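Long-range contact in 2-aminomuconate 6-semialdehyde dehydrogenase (Burkholderia cenocepacia, PDB 4U3W), which probably oxidises 2-aminomuconate 6-semialdehyde to 2-aminomuconate with NAD+, as a member of the aldehyde dehydrogenase family: residues 204-209 with 222-227. Numbering follows the deposited sequence.
Sequences SATLLA and FNLIHG
T206 OG1 is gripped by two groups. H226 NE2 donates a hydrogen bond to it, 2.9 Å from NE2 to OG1. The hydroxyl also bonds to the carbonyl oxygen of P202, just before the helix. The bond from H226 is bent, with an N-H...O angle of 131°. OG1 nevertheless sits at the edge of the imidazole, only 13° out of the ring plane. The side chains of T206 and H226 cross at about a right angle. The threonine torsion turns OG1 away from its own carbonyl carbon, to the side where H226 and P202 can both reach it. The bond to P202 O probably fixes the rotation of the hydroxyl, while the bond from NE2 restrains the H226 ring. Both engage a buried oxygen.

Next to this polar pair the contact is apolar. L224 CD2 lies over the helix backbone, 3.8 Å from T206 CA and 3.8 Å from A205 O. The other branch, CD1, meets A205 CB at 4.1 Å. L224 thus straddles one helical turn, because CD2 also touches A209 CB. The segments belong to a beta-alpha-beta unit: strand 192-196, helix 203-214 and strand 222-224, the two strands parallel and paired. This is the right-handed crossover of the Rossmann-like cofactor domain of aldehyde dehydrogenases. The helix segment runs at 145° to the strand, with 9.2 Å between their axes.

F222 and L224 alternate with N223, which starts off away from helix 203-214 and touches A67 and A68 of helix 58-76. F222 reaches A209 with CE2, 3.9 Å from A209 CA, approaching obliquely. Its CG lies opposite the backbone N, which carries the ring out to the helix. F179 of helix 175-188 packs against both A205 and L224.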
ATOM      1  N   SER A 204     -29.080  20.217 -14.623  1.00 26.53           N
ATOM      2  CA  SER A 204     -28.530  19.866 -13.311  1.00 25.24           C
ATOM      3  C   SER A 204     -27.098  20.391 -13.121  1.00 24.53           C
ATOM      4  O   SER A 204     -26.713  20.774 -11.996  1.00 25.11           O
ATOM      5  CB  SER A 204     -28.606  18.342 -13.056  1.00 27.11           C
ATOM      6  OG  SER A 204     -27.713  17.577 -13.863  1.00 28.85           O
ATOM      7  N   ALA A 205     -26.307  20.447 -14.188  1.00 24.21           N
ATOM      8  CA  ALA A 205     -24.977  21.087 -14.058  1.00 26.87           C
ATOM      9  C   ALA A 205     -25.087  22.596 -13.727  1.00 27.31           C
ATOM     10  O   ALA A 205     -24.280  23.142 -12.968  1.00 25.55           O
ATOM     11  CB  ALA A 205     -24.160  20.876 -15.362  1.00 24.58           C
ATOM     12  N   THR A 206     -26.099  23.269 -14.279  1.00 27.24           N
ATOM     13  CA  THR A 206     -26.297  24.672 -13.963  1.00 24.44           C
ATOM     14  C   THR A 206     -26.697  24.833 -12.477  1.00 24.90           C
ATOM     15  O   THR A 206     -26.207  25.758 -11.800  1.00 28.07           O
ATOM     16  CB  THR A 206     -27.364  25.343 -14.884  1.00 24.49           C
ATOM     17  OG1 THR A 206     -27.027  25.101 -16.265  1.00 25.10           O
ATOM     18  CG2 THR A 206     -27.375  26.909 -14.660  1.00 26.99           C
ATOM     19  N   LEU A 207     -27.541  23.930 -11.962  1.00 27.80           N
ATOM     20  CA  LEU A 207     -27.892  23.980 -10.537  1.00 25.44           C
ATOM     21  C   LEU A 207     -26.667  23.740  -9.710  1.00 24.59           C
ATOM     22  O   LEU A 207     -26.481  24.346  -8.615  1.00 28.34           O
ATOM     23  CB  LEU A 207     -28.979  22.918 -10.212  1.00 24.54           C
ATOM     24  CG  LEU A 207     -30.357  23.236 -10.796  1.00 32.12           C
ATOM     25  CD1 LEU A 207     -31.360  22.180 -10.340  1.00 29.87           C
ATOM     26  CD2 LEU A 207     -30.765  24.597 -10.289  1.00 34.22           C
ATOM     27  N   LEU A 208     -25.799  22.851 -10.201  1.00 25.07           N
ATOM     28  CA  LEU A 208     -24.535  22.608  -9.453  1.00 25.79           C
ATOM     29  C   LEU A 208     -23.684  23.912  -9.367  1.00 27.85           C
ATOM     30  O   LEU A 208     -23.110  24.255  -8.303  1.00 27.02           O
ATOM     31  CB  LEU A 208     -23.729  21.467 -10.080  1.00 24.47           C
ATOM     32  CG  LEU A 208     -22.406  21.109  -9.359  1.00 27.97           C
ATOM     33  CD1 LEU A 208     -22.712  20.640  -7.924  1.00 30.40           C
ATOM     34  CD2 LEU A 208     -21.621  19.987 -10.078  1.00 27.78           C
ATOM     35  N   ALA A 209     -23.612  24.651 -10.468  1.00 25.49           N
ATOM     36  CA  ALA A 209     -22.949  25.954 -10.431  1.00 24.93           C
ATOM     37  C   ALA A 209     -23.573  26.889  -9.384  1.00 25.22           C
ATOM     38  O   ALA A 209     -22.841  27.584  -8.707  1.00 29.60           O
ATOM     39  CB  ALA A 209     -23.011  26.645 -11.872  1.00 25.03           C
ATOM     40  N   PHE A 222     -14.280  26.751  -9.996  1.00 28.86           N
ATOM     41  CA  PHE A 222     -15.209  25.972 -10.774  1.00 25.72           C
ATOM     42  C   PHE A 222     -15.874  26.865 -11.870  1.00 27.98           C
ATOM     43  O   PHE A 222     -16.521  27.855 -11.547  1.00 28.89           O
ATOM     44  CB  PHE A 222     -16.304  25.367  -9.891  1.00 25.71           C
ATOM     45  CG  PHE A 222     -17.364  24.655 -10.685  1.00 27.00           C
ATOM     46  CD1 PHE A 222     -17.207  23.302 -11.018  1.00 29.17           C
ATOM     47  CD2 PHE A 222     -18.525  25.320 -11.077  1.00 26.33           C
ATOM     48  CE1 PHE A 222     -18.180  22.616 -11.743  1.00 31.60           C
ATOM     49  CE2 PHE A 222     -19.497  24.644 -11.807  1.00 27.37           C
ATOM     50  CZ  PHE A 222     -19.327  23.303 -12.143  1.00 30.65           C
ATOM     51  N   ASN A 223     -15.727  26.479 -13.132  1.00 26.02           N
ATOM     52  CA  ASN A 223     -16.295  27.250 -14.263  1.00 26.32           C
ATOM     53  C   ASN A 223     -17.141  26.311 -15.123  1.00 26.02           C
ATOM     54  O   ASN A 223     -16.719  25.201 -15.419  1.00 26.66           O
ATOM     55  CB  ASN A 223     -15.206  27.904 -15.103  1.00 26.93           C
ATOM     56  CG  ASN A 223     -14.249  28.675 -14.266  1.00 29.65           C
ATOM     57  OD1 ASN A 223     -14.470  29.841 -13.954  1.00 29.49           O
ATOM     58  ND2 ASN A 223     -13.186  28.024 -13.867  1.00 27.20           N
ATOM     59  N   LEU A 224     -18.352  26.761 -15.463  1.00 25.97           N
ATOM     60  CA  LEU A 224     -19.286  26.013 -16.305  1.00 25.75           C
ATOM     61  C   LEU A 224     -19.466  26.718 -17.637  1.00 26.17           C
ATOM     62  O   LEU A 224     -19.758  27.919 -17.673  1.00 27.17           O
ATOM     63  CB  LEU A 224     -20.652  25.905 -15.620  1.00 25.71           C
ATOM     64  CG  LEU A 224     -21.699  25.149 -16.455  1.00 30.37           C
ATOM     65  CD1 LEU A 224     -21.403  23.677 -16.391  1.00 31.48           C
ATOM     66  CD2 LEU A 224     -23.039  25.395 -15.790  1.00 30.74           C
ATOM     67  N   ILE A 225     -19.227  26.021 -18.729  1.00 26.32           N
ATOM     68  CA  ILE A 225     -19.479  26.592 -20.059  1.00 26.78           C
ATOM     69  C   ILE A 225     -20.457  25.705 -20.806  1.00 28.32           C
ATOM     70  O   ILE A 225     -20.259  24.476 -20.858  1.00 29.46           O
ATOM     71  CB  ILE A 225     -18.201  26.717 -20.911  1.00 29.73           C
ATOM     72  CG1 ILE A 225     -17.339  25.458 -20.727  1.00 29.51           C
ATOM     73  CG2 ILE A 225     -17.385  27.954 -20.494  1.00 28.88           C
ATOM     74  CD1 ILE A 225     -16.200  25.351 -21.764  1.00 30.91           C
ATOM     75  N   HIS A 226     -21.489  26.305 -21.369  1.00 26.63           N
ATOM     76  CA  HIS A 226     -22.443  25.539 -22.140  1.00 26.51           C
ATOM     77  C   HIS A 226     -22.146  25.593 -23.616  1.00 30.29           C
ATOM     78  O   HIS A 226     -21.537  26.582 -24.137  1.00 27.69           O
ATOM     79  CB  HIS A 226     -23.866  26.032 -21.937  1.00 26.21           C
ATOM     80  CG  HIS A 226     -24.429  25.709 -20.580  1.00 28.61           C
ATOM     81  ND1 HIS A 226     -24.669  24.404 -20.143  1.00 25.33           N
ATOM     82  CD2 HIS A 226     -24.787  26.515 -19.548  1.00 28.30           C
ATOM     83  CE1 HIS A 226     -25.205  24.440 -18.946  1.00 25.00           C
ATOM     84  NE2 HIS A 226     -25.285  25.706 -18.549  1.00 29.36           N
ATOM     85  N   GLY A 227     -22.592  24.547 -24.301  1.00 27.12           N
ATOM     86  CA  GLY A 227     -22.485  24.558 -25.746  1.00 27.77           C
ATOM     87  C   GLY A 227     -22.394  23.200 -26.358  1.00 30.58           C
ATOM     88  O   GLY A 227     -22.521  22.195 -25.660  1.00 30.06           O
TER